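Local structure of putative methyltransferase from antibiotic biosynthesis pathway (Anabaena variabilis ATCC 29413, 3EGE) at residues Leu110-Ser113 against Phe114-Met117; Gln137-Trp140 against Leu141-Tyr144; Arg154-Pro157 against Leu158-Ile162; Pro196-Tyr199 against Leu200-Glu203; Ala214-Asp217 against Leu218-Lys221. The protein probably transfers a methyl group from S-adenosylmethionine to a substrate not yet identified. All coordinates share one frame; numbering follows the deposited sequence. Where two conformers were deposited one is given.

Contact 1: Leu110-Ser113 against Phe114-Met117; sequences LEKS and FQEM
Leu110 and Phe114 meet one helical turn apart, and the phenylalanine can be followed outward atom by atom. Its CB rests 3.4 Å from Glu111 O. CG lies equally near Leu110 O, which sits over one face of the ring, and Leu110 O also accepts the hydrogen bond from Phe114 N at 3.0 Å. Farther out the same leucine goes on covering the ring: Phe114 CE1 and CZ come to Leu110 CD1. That methyl makes a CH-pi contact 4.1 Å from the ring centroid, 28° off the normal. Leu110 reaches the ring because its CG stands opposite the backbone N (chi1 -168°), which carries the branch along the helix toward Phe114. On the flank, Glu111 CG lies 3.4 Å from Gln115 NE2, but the polar ends of both side chains turn to Asn168. Lys112 NZ and Glu116 OE1 remain 4.5 Å apart, beyond a salt bridge; NZ hydrogen-bonds Glu86 O, and OE1 pairs instead with Arg119. Helix 110-120 is the crossover of the beta-alpha-beta unit between strands 97-101 and 126-131: Met117, a selenomethionine here, packs on both strands, while Phe114 touches Leu128 and helix 158-169.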
loop_
_atom_site.group_PDB
_atom_site.type_symbol
_atom_site.label_atom_id
_atom_site.label_comp_id
_atom_site.label_asym_id
_atom_site.label_seq_id
_atom_site.Cartn_x
_atom_site.Cartn_y
_atom_site.Cartn_z
ATOM N N LEU A 110 0.858 -0.270 16.469
ATOM C CA LEU A 110 1.695 -0.991 15.491
ATOM C C LEU A 110 2.485 -2.162 16.074
ATOM O O LEU A 110 2.585 -3.203 15.435
ATOM C CB LEU A 110 2.648 -0.029 14.755
ATOM C CG LEU A 110 3.408 -0.517 13.506
ATOM C CD1 LEU A 110 2.459 -1.062 12.435
ATOM C CD2 LEU A 110 4.276 0.612 12.940
ATOM N N GLU A 111 3.002 -1.986 17.290
ATOM C CA GLU A 111 3.781 -3.010 17.973
ATOM C C GLU A 111 2.944 -4.253 18.265
ATOM O O GLU A 111 3.312 -5.354 17.875
ATOM C CB GLU A 111 4.426 -2.418 19.228
ATOM C CG GLU A 111 5.345 -3.394 19.979
ATOM C CD GLU A 111 6.651 -2.772 20.485
ATOM O OE1 GLU A 111 6.729 -1.531 20.629
ATOM O OE2 GLU A 111 7.619 -3.545 20.720
ATOM N N LYS A 112 1.798 -4.056 18.902
ATOM C CA LYS A 112 0.856 -5.146 19.181
ATOM C C LYS A 112 0.369 -5.830 17.871
ATOM O O LYS A 112 0.197 -7.055 17.851
ATOM C CB LYS A 112 -0.328 -4.623 20.026
ATOM C CG LYS A 112 -1.383 -5.672 20.428
ATOM C CD LYS A 112 -0.867 -6.705 21.439
ATOM C CE LYS A 112 -1.769 -7.937 21.491
ATOM N NZ LYS A 112 -3.218 -7.584 21.656
ATOM N N SER A 113 0.150 -5.052 16.802
ATOM C CA SER A 113 -0.218 -5.607 15.481
ATOM C C SER A 113 0.880 -6.529 14.929
ATOM O O SER A 113 0.595 -7.612 14.382
ATOM C CB SER A 113 -0.551 -4.512 14.471
ATOM O OG SER A 113 -1.641 -3.739 14.946
ATOM N N PHE A 114 2.132 -6.117 15.121
ATOM C CA PHE A 114 3.280 -6.939 14.748
ATOM C C PHE A 114 3.347 -8.230 15.563
ATOM O O PHE A 114 3.509 -9.303 14.981
ATOM C CB PHE A 114 4.587 -6.160 14.830
ATOM C CG PHE A 114 4.787 -5.135 13.743
ATOM C CD1 PHE A 114 4.056 -5.127 12.527
ATOM C CD2 PHE A 114 5.848 -4.250 13.870
ATOM C CE1 PHE A 114 4.341 -4.202 11.529
ATOM C CE2 PHE A 114 6.145 -3.335 12.873
ATOM C CZ PHE A 114 5.404 -3.310 11.701
ATOM N N GLN A 115 3.180 -8.108 16.885
ATOM C CA GLN A 115 3.112 -9.257 17.813
ATOM C C GLN A 115 2.019 -10.238 17.410
ATOM O O GLN A 115 2.239 -11.455 17.460
ATOM C CB GLN A 115 2.865 -8.789 19.250
ATOM C CG GLN A 115 4.009 -7.997 19.840
ATOM C CD GLN A 115 3.653 -7.238 21.095
ATOM O OE1 GLN A 115 2.628 -7.492 21.730
ATOM N NE2 GLN A 115 4.511 -6.303 21.469
ATOM N N GLU A 116 0.863 -9.689 17.009
ATOM C CA GLU A 116 -0.271 -10.476 16.484
ATOM C C GLU A 116 0.068 -11.254 15.203
ATOM O O GLU A 116 -0.384 -12.387 15.047
ATOM C CB GLU A 116 -1.519 -9.584 16.232
ATOM C CG GLU A 116 -2.341 -9.180 17.452
ATOM C CD GLU A 116 -3.025 -10.361 18.104
ATOM O OE1 GLU A 116 -2.397 -11.048 18.955
ATOM O OE2 GLU A 116 -4.199 -10.600 17.777
HETATM N N MSE A 117 0.830 -10.647 14.294
HETATM C CA MSE A 117 1.258 -11.321 13.064
HETATM C C MSE A 117 2.156 -12.499 13.388
HETATM O O MSE A 117 1.967 -13.579 12.838
HETATM C CB MSE A 117 1.984 -10.378 12.101
HETATM C CG MSE A 117 1.070 -9.280 11.528
HETATM SE SE MSE A 117 2.061 -8.040 10.500
HETATM C CE MSE A 117 0.590 -6.729 10.037
#

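Contact 2: Gln137-Trp140 against Leu141-Tyr144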
loop_
_atom_site.group_PDB
_atom_site.type_symbol
_atom_site.label_atom_id
_atom_site.label_comp_id
_atom_site.label_asym_id
_atom_site.label_seq_id
_atom_site.Cartn_x
_atom_site.Cartn_y
_atom_site.Cartn_z
ATOM N N GLN A 137 12.623 10.528 -3.742
ATOM C CA GLN A 137 13.261 11.542 -4.530
ATOM C C GLN A 137 12.206 12.643 -4.781
ATOM O O GLN A 137 11.007 12.428 -4.562
ATOM C CB GLN A 137 13.871 10.945 -5.800
ATOM C CG GLN A 137 12.940 10.473 -6.893
ATOM C CD GLN A 137 13.721 9.672 -7.948
ATOM O OE1 GLN A 137 13.892 8.453 -7.822
ATOM N NE2 GLN A 137 14.250 10.368 -8.956
ATOM N N ARG A 138 12.684 13.831 -5.143
ATOM C CA ARG A 138 11.840 15.004 -5.446
ATOM C C ARG A 138 10.743 14.640 -6.478
ATOM O O ARG A 138 11.068 14.157 -7.543
ATOM C CB ARG A 138 12.743 16.117 -5.987
ATOM C CG ARG A 138 12.056 17.387 -6.461
ATOM C CD ARG A 138 11.763 18.376 -5.365
ATOM N NE ARG A 138 10.787 19.363 -5.822
ATOM C CZ ARG A 138 11.025 20.336 -6.704
ATOM N NH1 ARG A 138 12.219 20.552 -7.244
ATOM N NH2 ARG A 138 10.034 21.135 -7.035
ATOM N N ILE A 139 9.477 14.840 -6.136
ATOM C CA ILE A 139 8.335 14.558 -7.036
ATOM C C ILE A 139 7.551 15.853 -7.209
ATOM O O ILE A 139 7.237 16.523 -6.226
ATOM C CB ILE A 139 7.307 13.481 -6.451
ATOM C CG1 ILE A 139 8.018 12.275 -5.838
ATOM C CG2 ILE A 139 6.339 12.977 -7.526
ATOM C CD1 ILE A 139 9.002 11.587 -6.814
ATOM N N TRP A 140 7.231 16.177 -8.456
ATOM C CA TRP A 140 6.375 17.314 -8.822
ATOM C C TRP A 140 5.015 17.355 -8.096
ATOM O O TRP A 140 4.510 18.437 -7.813
ATOM C CB TRP A 140 6.103 17.308 -10.354
ATOM C CG TRP A 140 5.302 16.151 -10.798
ATOM C CD1 TRP A 140 5.777 14.946 -11.175
ATOM C CD2 TRP A 140 3.875 16.061 -10.840
ATOM N NE1 TRP A 140 4.743 14.106 -11.456
ATOM C CE2 TRP A 140 3.556 14.757 -11.252
ATOM C CE3 TRP A 140 2.833 16.964 -10.559
ATOM C CZ2 TRP A 140 2.237 14.324 -11.425
ATOM C CZ3 TRP A 140 1.516 16.542 -10.718
ATOM C CH2 TRP A 140 1.233 15.223 -11.135
ATOM N N LEU A 141 4.433 16.169 -7.850
ATOM C CA LEU A 141 3.088 15.991 -7.282
ATOM C C LEU A 141 2.798 16.831 -6.044
ATOM O O LEU A 141 1.732 17.465 -5.940
ATOM C CB LEU A 141 2.844 14.491 -6.961
ATOM C CG LEU A 141 1.456 14.028 -6.486
ATOM C CD1 LEU A 141 0.364 14.490 -7.460
ATOM C CD2 LEU A 141 1.413 12.480 -6.241
ATOM N N TYR A 142 3.782 16.883 -5.153
ATOM C CA TYR A 142 3.624 17.575 -3.869
ATOM C C TYR A 142 3.697 19.088 -3.942
ATOM O O TYR A 142 3.335 19.749 -2.978
ATOM C CB TYR A 142 4.564 17.017 -2.819
ATOM C CG TYR A 142 4.547 15.508 -2.811
ATOM C CD1 TYR A 142 3.359 14.796 -2.620
ATOM C CD2 TYR A 142 5.733 14.789 -3.004
ATOM C CE1 TYR A 142 3.352 13.395 -2.641
ATOM C CE2 TYR A 142 5.735 13.435 -3.020
ATOM C CZ TYR A 142 4.556 12.731 -2.835
ATOM O OH TYR A 142 4.642 11.373 -2.878
ATOM N N ASP A 143 4.151 19.621 -5.071
ATOM C CA ASP A 143 4.104 21.051 -5.307
ATOM C C ASP A 143 2.671 21.540 -5.625
ATOM O O ASP A 143 2.397 22.726 -5.532
ATOM C CB ASP A 143 4.996 21.427 -6.464
ATOM C CG ASP A 143 6.416 21.056 -6.244
ATOM O OD1 ASP A 143 6.832 20.852 -5.078
ATOM O OD2 ASP A 143 7.093 20.958 -7.278
ATOM N N TYR A 144 1.800 20.628 -6.054
ATOM C CA TYR A 144 0.390 20.908 -6.300
ATOM C C TYR A 144 -0.523 20.413 -5.187
ATOM O O TYR A 144 -1.555 21.053 -4.928
ATOM C CB TYR A 144 -0.068 20.296 -7.632
ATOM C CG TYR A 144 0.653 20.866 -8.817
ATOM C CD1 TYR A 144 0.188 22.025 -9.470
ATOM C CD2 TYR A 144 1.808 20.251 -9.303
ATOM C CE1 TYR A 144 0.877 22.549 -10.581
ATOM C CE2 TYR A 144 2.486 20.751 -10.401
ATOM C CZ TYR A 144 2.019 21.893 -11.044
ATOM O OH TYR A 144 2.715 22.360 -12.126
HETATM O O HOH W 1 8.060 18.531 -4.799
#
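Leu141 CB sits as a bump on the flat face of the Trp140 indole: it stands 4.2 Å from the centroid of the six-membered ring, only 5° off the normal, a CH-pi contact over the face. The indole lies beneath the turn because Trp140 CG sits between the backbone N and the carbonyl carbon (chi1 66°), which folds the ring back under the following peptide. Leu141 CD1 extends the cover to Trp140 CH2 at 3.8 Å. At the rim of the same ring, near its plane, Tyr144 CD2 closes in on Trp140 CE3; the two rings stay oblique, their planes 67° apart. On another side of the turn Ile139 fits between two neighbours, lying alongside each and pointing the same way. Its CG2 touches Leu141 CB at 3.9 Å, and its CB meets Tyr142 CE2 at 3.8 Å.

A polar clasp closes the outer side. Arg138 NH2 bonds the syn side of Asp143 OD2 at 3.0 Å in a salt bridge, and one water joins Arg138 NE, Ile139 O and Asp143 OD1. Tyr239 gives Asp143 OD2 a second partner, while Trp140 NE1 bonds Trp193 O. The bond from Asp143 N to Trp140 O, 3.0 Å long, spans three residues, and Tyr144 N repeats the pattern on Leu141 O. Two successive i+3 bonds with helical backbone angles at 141-143, as in consecutive type I turns, shape this part of the connection between strand 126-131 and helix 146-153, which packs against helices 216-231 and 234-239.

Contact 3: Arg154-Pro157 against Leu158-Ile162; sequences RFLP and LDEQI
Gln161 lies across Phe155 at about a right angle, the planes of its amide and of the ring 52° apart. Phe155 CE2 comes within 3.4 Å of Gln161 CD; the approach is oblique. A chi1 of -166° swings the Phe155 ring to the carbonyl side of its own residue, forward to the first turn of the helix, and the extended Gln161 chain comes back to meet it. The amide bonds the chain before the helix: Gln161 NE2 donates to Leu156 O at 2.9 Å, rising 38° above the carbonyl plane. NE2 also bonds Phe131 O, and OE1 accepts from Thr130 OG1, so three bonds fix the rotation of the amide and tie it to the end of strand 126-131.

Pro157 is the N-cap residue of helix 158-169, and its carbonyl begins the helical bonding, accepting from Gln161 N at 3.1 Å. Asp132 OD2 takes up Leu158 N, at the start of the helix, from outside the turn.

Glu160 runs side by side with Pro157, both pointing the same way, its CD 3.8 Å from Pro157 CD. Against Leu156 its orientation is different: the two side chains stand roughly perpendicular, and Glu160 OE1 approaches Leu156 CD2. Gln161 CG lies 4.0 Å from Leu156 CB, and on the buried side of the helix Leu158 packs against Arg253 and Ile255 of strand 252-258.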
loop_
_atom_site.group_PDB
_atom_site.type_symbol
_atom_site.label_atom_id
_atom_site.label_comp_id
_atom_site.label_asym_id
_atom_site.label_seq_id
_atom_site.Cartn_x
_atom_site.Cartn_y
_atom_site.Cartn_z
ATOM N N ARG A 154 3.679 11.844 8.382
ATOM C CA ARG A 154 3.187 11.476 9.722
ATOM C C ARG A 154 3.645 10.097 10.169
ATOM O O ARG A 154 3.844 9.885 11.351
ATOM C CB ARG A 154 1.650 11.566 9.816
ATOM C CG ARG A 154 1.133 13.003 9.823
ATOM C CD ARG A 154 -0.357 13.111 10.191
ATOM N NE ARG A 154 -1.283 12.782 9.095
ATOM C CZ ARG A 154 -1.875 11.593 8.852
ATOM N NH1 ARG A 154 -1.662 10.501 9.611
ATOM N NH2 ARG A 154 -2.706 11.485 7.812
ATOM N N PHE A 155 3.837 9.177 9.237
ATOM C CA PHE A 155 4.235 7.819 9.572
ATOM C C PHE A 155 5.729 7.703 9.890
ATOM O O PHE A 155 6.482 8.558 9.531
ATOM C CB PHE A 155 3.788 6.853 8.453
ATOM C CG PHE A 155 3.851 5.393 8.833
ATOM C CD1 PHE A 155 3.337 4.932 10.073
ATOM C CD2 PHE A 155 4.377 4.459 7.937
ATOM C CE1 PHE A 155 3.423 3.584 10.428
ATOM C CE2 PHE A 155 4.424 3.113 8.268
ATOM C CZ PHE A 155 3.949 2.679 9.523
ATOM N N LEU A 156 6.103 6.656 10.619
ATOM C CA LEU A 156 7.447 6.384 11.076
ATOM C C LEU A 156 8.517 6.186 10.000
ATOM O O LEU A 156 8.233 5.658 8.924
ATOM C CB LEU A 156 7.471 5.063 11.860
ATOM C CG LEU A 156 6.703 4.880 13.151
ATOM C CD1 LEU A 156 6.850 3.426 13.583
ATOM C CD2 LEU A 156 7.206 5.847 14.206
ATOM N N PRO A 157 9.765 6.593 10.304
ATOM C CA PRO A 157 10.895 6.263 9.445
ATOM C C PRO A 157 11.041 4.734 9.231
ATOM O O PRO A 157 10.705 3.951 10.130
ATOM C CB PRO A 157 12.098 6.780 10.249
ATOM C CG PRO A 157 11.547 7.911 11.014
ATOM C CD PRO A 157 10.186 7.448 11.430
ATOM N N LEU A 158 11.553 4.338 8.063
ATOM C CA LEU A 158 11.709 2.921 7.705
ATOM C C LEU A 158 12.504 2.126 8.750
ATOM O O LEU A 158 12.157 0.986 9.040
ATOM C CB LEU A 158 12.379 2.763 6.329
ATOM C CG LEU A 158 12.273 1.373 5.672
ATOM C CD1 LEU A 158 10.837 1.117 5.198
ATOM C CD2 LEU A 158 13.263 1.285 4.516
ATOM N N ASP A 159 13.553 2.732 9.301
ATOM C CA ASP A 159 14.379 2.093 10.337
ATOM C C ASP A 159 13.604 1.776 11.612
ATOM O O ASP A 159 13.800 0.707 12.183
ATOM C CB ASP A 159 15.642 2.938 10.644
ATOM C CG ASP A 159 16.678 2.880 9.518
ATOM O OD1 ASP A 159 16.548 2.018 8.599
ATOM O OD2 ASP A 159 17.654 3.690 9.560
ATOM N N GLU A 160 12.732 2.695 12.042
ATOM C CA GLU A 160 11.849 2.457 13.199
ATOM C C GLU A 160 10.888 1.291 12.913
ATOM O O GLU A 160 10.712 0.415 13.765
ATOM C CB GLU A 160 11.086 3.726 13.619
ATOM C CG GLU A 160 12.049 4.805 14.184
ATOM C CD GLU A 160 11.367 6.081 14.738
ATOM O OE1 GLU A 160 10.193 6.017 15.176
ATOM O OE2 GLU A 160 12.038 7.150 14.765
ATOM N N GLN A 161 10.341 1.261 11.696
ATOM C CA GLN A 161 9.425 0.197 11.263
ATOM C C GLN A 161 10.125 -1.155 11.292
ATOM O O GLN A 161 9.588 -2.121 11.877
ATOM C CB GLN A 161 8.870 0.445 9.856
ATOM C CG GLN A 161 8.022 1.700 9.696
ATOM C CD GLN A 161 7.560 1.889 8.260
ATOM O OE1 GLN A 161 6.974 0.982 7.660
ATOM N NE2 GLN A 161 7.800 3.076 7.711
ATOM N N ILE A 162 11.316 -1.199 10.679
ATOM C CA ILE A 162 12.149 -2.404 10.641
ATOM C C ILE A 162 12.446 -2.884 12.068
ATOM O O ILE A 162 12.264 -4.054 12.377
ATOM C CB ILE A 162 13.485 -2.177 9.878
ATOM C CG1 ILE A 162 13.214 -2.008 8.373
ATOM C CG2 ILE A 162 14.468 -3.381 10.088
ATOM C CD1 ILE A 162 14.419 -1.454 7.570
#

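Contact 4: Pro196-Tyr199 against Leu200-Glu203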
loop_
_atom_site.group_PDB
_atom_site.type_symbol
_atom_site.label_atom_id
_atom_site.label_comp_id
_atom_site.label_asym_id
_atom_site.label_seq_id
_atom_site.Cartn_x
_atom_site.Cartn_y
_atom_site.Cartn_z
ATOM N N PRO A 196 0.335 13.174 -15.117
ATOM C CA PRO A 196 -0.203 14.251 -14.274
ATOM C C PRO A 196 -1.690 14.565 -14.433
ATOM O O PRO A 196 -2.355 14.947 -13.444
ATOM C CB PRO A 196 0.650 15.467 -14.666
ATOM C CG PRO A 196 1.179 15.141 -15.994
ATOM C CD PRO A 196 1.454 13.670 -15.934
ATOM N N GLU A 197 -2.173 14.415 -15.666
ATOM C CA GLU A 197 -3.566 14.631 -16.024
ATOM C C GLU A 197 -4.548 13.719 -15.284
ATOM O O GLU A 197 -5.699 14.115 -15.056
ATOM C CB GLU A 197 -3.764 14.584 -17.559
ATOM C CG GLU A 197 -3.647 13.203 -18.272
ATOM C CD GLU A 197 -2.261 12.550 -18.266
ATOM O OE1 GLU A 197 -1.240 13.272 -18.123
ATOM O OE2 GLU A 197 -2.215 11.303 -18.424
ATOM N N LEU A 198 -4.101 12.533 -14.869
ATOM C CA LEU A 198 -4.970 11.623 -14.122
ATOM C C LEU A 198 -5.501 12.210 -12.794
ATOM O O LEU A 198 -6.636 11.879 -12.366
ATOM C CB LEU A 198 -4.300 10.255 -13.879
ATOM C CG LEU A 198 -4.081 9.316 -15.070
ATOM C CD1 LEU A 198 -3.509 7.979 -14.564
ATOM C CD2 LEU A 198 -5.373 9.083 -15.885
ATOM N N TYR A 199 -4.687 13.064 -12.161
ATOM C CA TYR A 199 -5.064 13.738 -10.908
ATOM C C TYR A 199 -6.227 14.711 -11.055
ATOM O O TYR A 199 -6.881 15.010 -10.067
ATOM C CB TYR A 199 -3.856 14.423 -10.256
ATOM C CG TYR A 199 -2.851 13.403 -9.796
ATOM C CD1 TYR A 199 -3.078 12.652 -8.643
ATOM C CD2 TYR A 199 -1.703 13.131 -10.551
ATOM C CE1 TYR A 199 -2.170 11.662 -8.232
ATOM C CE2 TYR A 199 -0.784 12.168 -10.142
ATOM C CZ TYR A 199 -1.019 11.439 -8.989
ATOM O OH TYR A 199 -0.107 10.527 -8.600
ATOM N N LEU A 200 -6.474 15.198 -12.270
ATOM C CA LEU A 200 -7.617 16.058 -12.550
ATOM C C LEU A 200 -8.937 15.277 -12.520
ATOM O O LEU A 200 -9.977 15.893 -12.406
ATOM C CB LEU A 200 -7.482 16.752 -13.913
ATOM C CG LEU A 200 -6.224 17.591 -14.166
ATOM C CD1 LEU A 200 -6.345 18.254 -15.505
ATOM C CD2 LEU A 200 -5.996 18.646 -13.094
ATOM N N LYS A 201 -8.906 13.942 -12.623
ATOM C CA LYS A 201 -10.133 13.133 -12.643
ATOM C C LYS A 201 -10.622 12.851 -11.221
ATOM O O LYS A 201 -9.902 12.245 -10.421
ATOM C CB LYS A 201 -9.912 11.814 -13.384
ATOM C CG LYS A 201 -9.460 11.967 -14.838
ATOM C CD LYS A 201 -9.352 10.569 -15.515
ATOM C CE LYS A 201 -9.141 10.660 -17.057
ATOM N NZ LYS A 201 -9.206 9.317 -17.791
ATOM N N ALA A 202 -11.840 13.320 -10.925
ATOM C CA ALA A 202 -12.539 13.097 -9.647
ATOM C C ALA A 202 -12.488 11.647 -9.159
ATOM O O ALA A 202 -12.287 11.408 -7.977
ATOM C CB ALA A 202 -14.008 13.562 -9.760
ATOM N N GLU A 203 -12.638 10.693 -10.076
ATOM C CA GLU A 203 -12.582 9.262 -9.732
ATOM C C GLU A 203 -11.209 8.790 -9.306
ATOM O O GLU A 203 -11.118 7.873 -8.485
ATOM C CB GLU A 203 -13.142 8.320 -10.829
ATOM C CG GLU A 203 -12.499 8.342 -12.232
ATOM C CD GLU A 203 -13.038 9.449 -13.158
ATOM O OE1 GLU A 203 -13.336 10.600 -12.696
ATOM O OE2 GLU A 203 -13.144 9.156 -14.373
#
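Leu200 N donates to Glu197 O at 3.1 Å, with an N-H...O angle of 145°, and Lys201 N repeats the step to Leu198 O at the same distance with a straighter angle of 155°. Both donors stand well above the plane of the carbonyl they meet, 58° out of it for Leu200. That steep approach and the three-residue spacing are the geometry of a 3-10 segment. Tyr199 N bonds Pro196 O in the same sense, starting the run one residue earlier.

Next come the aliphatic parts of the side chains, which lie against the carbonyl oxygens. Leu200 CB is 3.4 Å from Glu197 O, with CG close behind it. Lys201 CB approaches Leu198 O equally closely, and its chain, extended beyond CG, follows the leucine until Lys201 CE comes 4.2 Å from Leu198 CD2.

Farther out, Tyr199 turns inward from the turn. Pro196 O lies at the edge of its ring, in plane, and the phenol oxygen bonds Ala189 O. The ring and Leu200 both pack on Leu226 of helix 216-231. Beyond the last 3-10 bond Lys201 takes the N-cap position of helix 202-206, and the Arg205 side chain reaches back to Tyr199 O and Leu200 O. The chemistry implies a division of labour: backbone bonding sets the shape of the turn, while its side chains link it to helix 216-231 and, through Tyr199 OH, to Ala189.

Contact 5: Ala214-Asp217 against Leu218-Lys221; sequences ANQD and LVEK
Ala214 touches Val219 at the start of helix 216-231, where Asn215 forms the N-cap. The methyl carbon Ala214 CB lies 3.8 Å from Val219 CG2, a small apolar contact beside Phe147 of helix 146-153, which touches both residues and Leu218. In the conformer given, Gln216 NE2 lies near Ala214 O, an interaction that stays doubtful because Gln216 adopts a second conformer as well.

Asn215 comes next and holds the helix start with both of its oxygens. Its side-chain OD1 accepts from Leu218 N at 3.0 Å, in the plane of the side-chain carbonyl, which is the capping bond proper. Its backbone O accepts from Val219 N at 3.1 Å with an N-H...O angle of 166°, the first regular bond of the helix. The Asn215 chi1 of 171° turns the amide away from its own backbone N and forward over the first turn, where it crosses the Leu218 side chain at about a right angle.

Gln216 continues the helical pattern, its backbone O accepting from Glu220 N at 2.9 Å. Its side chain, in that same conformer, runs alongside Val219 and points the same way.

Asp217 has its backbone O gripped twice: Lys221 N donates at 2.9 Å, and a water donates at 2.7 Å. Lys221 also has Glu224 as a salt-bridge partner, and the bend of its chain at chi2 and chi4 brings Lys221 NZ within 2.7 Å of that same water, which accepts from it.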
loop_
_atom_site.group_PDB
_atom_site.type_symbol
_atom_site.label_atom_id
_atom_site.label_comp_id
_atom_site.label_asym_id
_atom_site.label_seq_id
_atom_site.Cartn_x
_atom_site.Cartn_y
_atom_site.Cartn_z
ATOM N N ALA A 214 -8.535 15.886 2.817
ATOM C CA ALA A 214 -7.832 17.183 2.759
ATOM C C ALA A 214 -8.830 18.336 2.748
ATOM O O ALA A 214 -10.017 18.114 2.505
ATOM C CB ALA A 214 -6.900 17.245 1.543
ATOM N N ASN A 215 -8.358 19.550 3.078
ATOM C CA ASN A 215 -9.173 20.804 2.947
ATOM C C ASN A 215 -9.525 20.890 1.438
ATOM O O ASN A 215 -8.632 20.849 0.580
ATOM C CB ASN A 215 -8.387 22.018 3.478
ATOM C CG ASN A 215 -9.049 23.378 3.178
ATOM O OD1 ASN A 215 -9.112 23.831 2.026
ATOM N ND2 ASN A 215 -9.460 24.069 4.230
ATOM N N GLN A 216 -10.817 20.970 1.140
ATOM C CA GLN A 216 -11.272 20.919 -0.254
ATOM C C GLN A 216 -10.926 22.146 -1.082
ATOM O O GLN A 216 -10.661 21.992 -2.287
ATOM C CB GLN A 216 -12.760 20.521 -0.328
ATOM C CG GLN A 216 -13.038 19.140 0.308
ATOM C CD GLN A 216 -12.280 17.988 -0.352
ATOM O OE1 GLN A 216 -12.569 17.614 -1.479
ATOM N NE2 GLN A 216 -11.347 17.402 0.365
ATOM N N ASP A 217 -10.926 23.342 -0.472
ATOM C CA ASP A 217 -10.476 24.549 -1.196
ATOM C C ASP A 217 -9.000 24.394 -1.629
ATOM O O ASP A 217 -8.618 24.874 -2.686
ATOM C CB ASP A 217 -10.595 25.804 -0.338
ATOM C CG ASP A 217 -12.021 26.279 -0.138
ATOM O OD1 ASP A 217 -12.942 25.924 -0.912
ATOM O OD2 ASP A 217 -12.186 27.081 0.800
ATOM N N LEU A 218 -8.201 23.736 -0.783
ATOM C CA LEU A 218 -6.789 23.454 -1.033
ATOM C C LEU A 218 -6.639 22.527 -2.225
ATOM O O LEU A 218 -5.851 22.828 -3.140
ATOM C CB LEU A 218 -6.097 22.846 0.208
ATOM C CG LEU A 218 -4.629 22.389 0.120
ATOM C CD1 LEU A 218 -3.674 23.521 -0.374
ATOM C CD2 LEU A 218 -4.199 21.834 1.478
ATOM N N VAL A 219 -7.367 21.401 -2.192
ATOM C CA VAL A 219 -7.387 20.435 -3.325
ATOM C C VAL A 219 -7.737 21.172 -4.622
ATOM O O VAL A 219 -7.036 21.046 -5.644
ATOM C CB VAL A 219 -8.400 19.243 -3.136
ATOM C CG1 VAL A 219 -8.425 18.374 -4.415
ATOM C CG2 VAL A 219 -8.042 18.378 -1.890
ATOM N N GLU A 220 -8.785 21.982 -4.534
ATOM C CA GLU A 220 -9.281 22.756 -5.664
ATOM C C GLU A 220 -8.248 23.766 -6.239
ATOM O O GLU A 220 -8.097 23.886 -7.461
ATOM C CB GLU A 220 -10.605 23.410 -5.265
ATOM C CG GLU A 220 -11.382 23.998 -6.390
ATOM C CD GLU A 220 -11.712 22.991 -7.478
ATOM O OE1 GLU A 220 -12.062 21.816 -7.158
ATOM O OE2 GLU A 220 -11.597 23.411 -8.648
ATOM N N LYS A 221 -7.511 24.443 -5.367
ATOM C CA LYS A 221 -6.425 25.329 -5.803
ATOM C C LYS A 221 -5.312 24.549 -6.487
ATOM O O LYS A 221 -4.767 25.027 -7.471
ATOM C CB LYS A 221 -5.871 26.169 -4.645
ATOM C CG LYS A 221 -6.812 27.274 -4.187
ATOM C CD LYS A 221 -6.776 28.453 -5.128
ATOM C CE LYS A 221 -8.015 29.326 -4.992
ATOM N NZ LYS A 221 -9.284 28.646 -5.470
HETATM O O HOH W 2 -10.217 26.708 -3.819
#

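In the fold
The five contacts follow one another along the chain without overlap and fall into two groups. Contacts 1 and 3 lie by the mixed sheet, their centres about 15 Å apart, and touch where Leu110 and Phe114 of helix 110-120 meet Phe155, Leu156 and Gln161 around the start of helix 158-169. Contacts 2, 4 and 5 gather at the other end of the molecule, with centres about 14 to 16 Å apart. Contacts 2 and 4 touch through Trp140 and Leu141 against Pro196 and Tyr199, and both pack on helix 216-231, which contact 5 begins. About 33 Å separates the centres of contacts 1 and 2: the first group belongs to the Rossmann-like core characteristic of S-adenosylmethionine-dependent methyltransferases, the second to a separate, largely helical region.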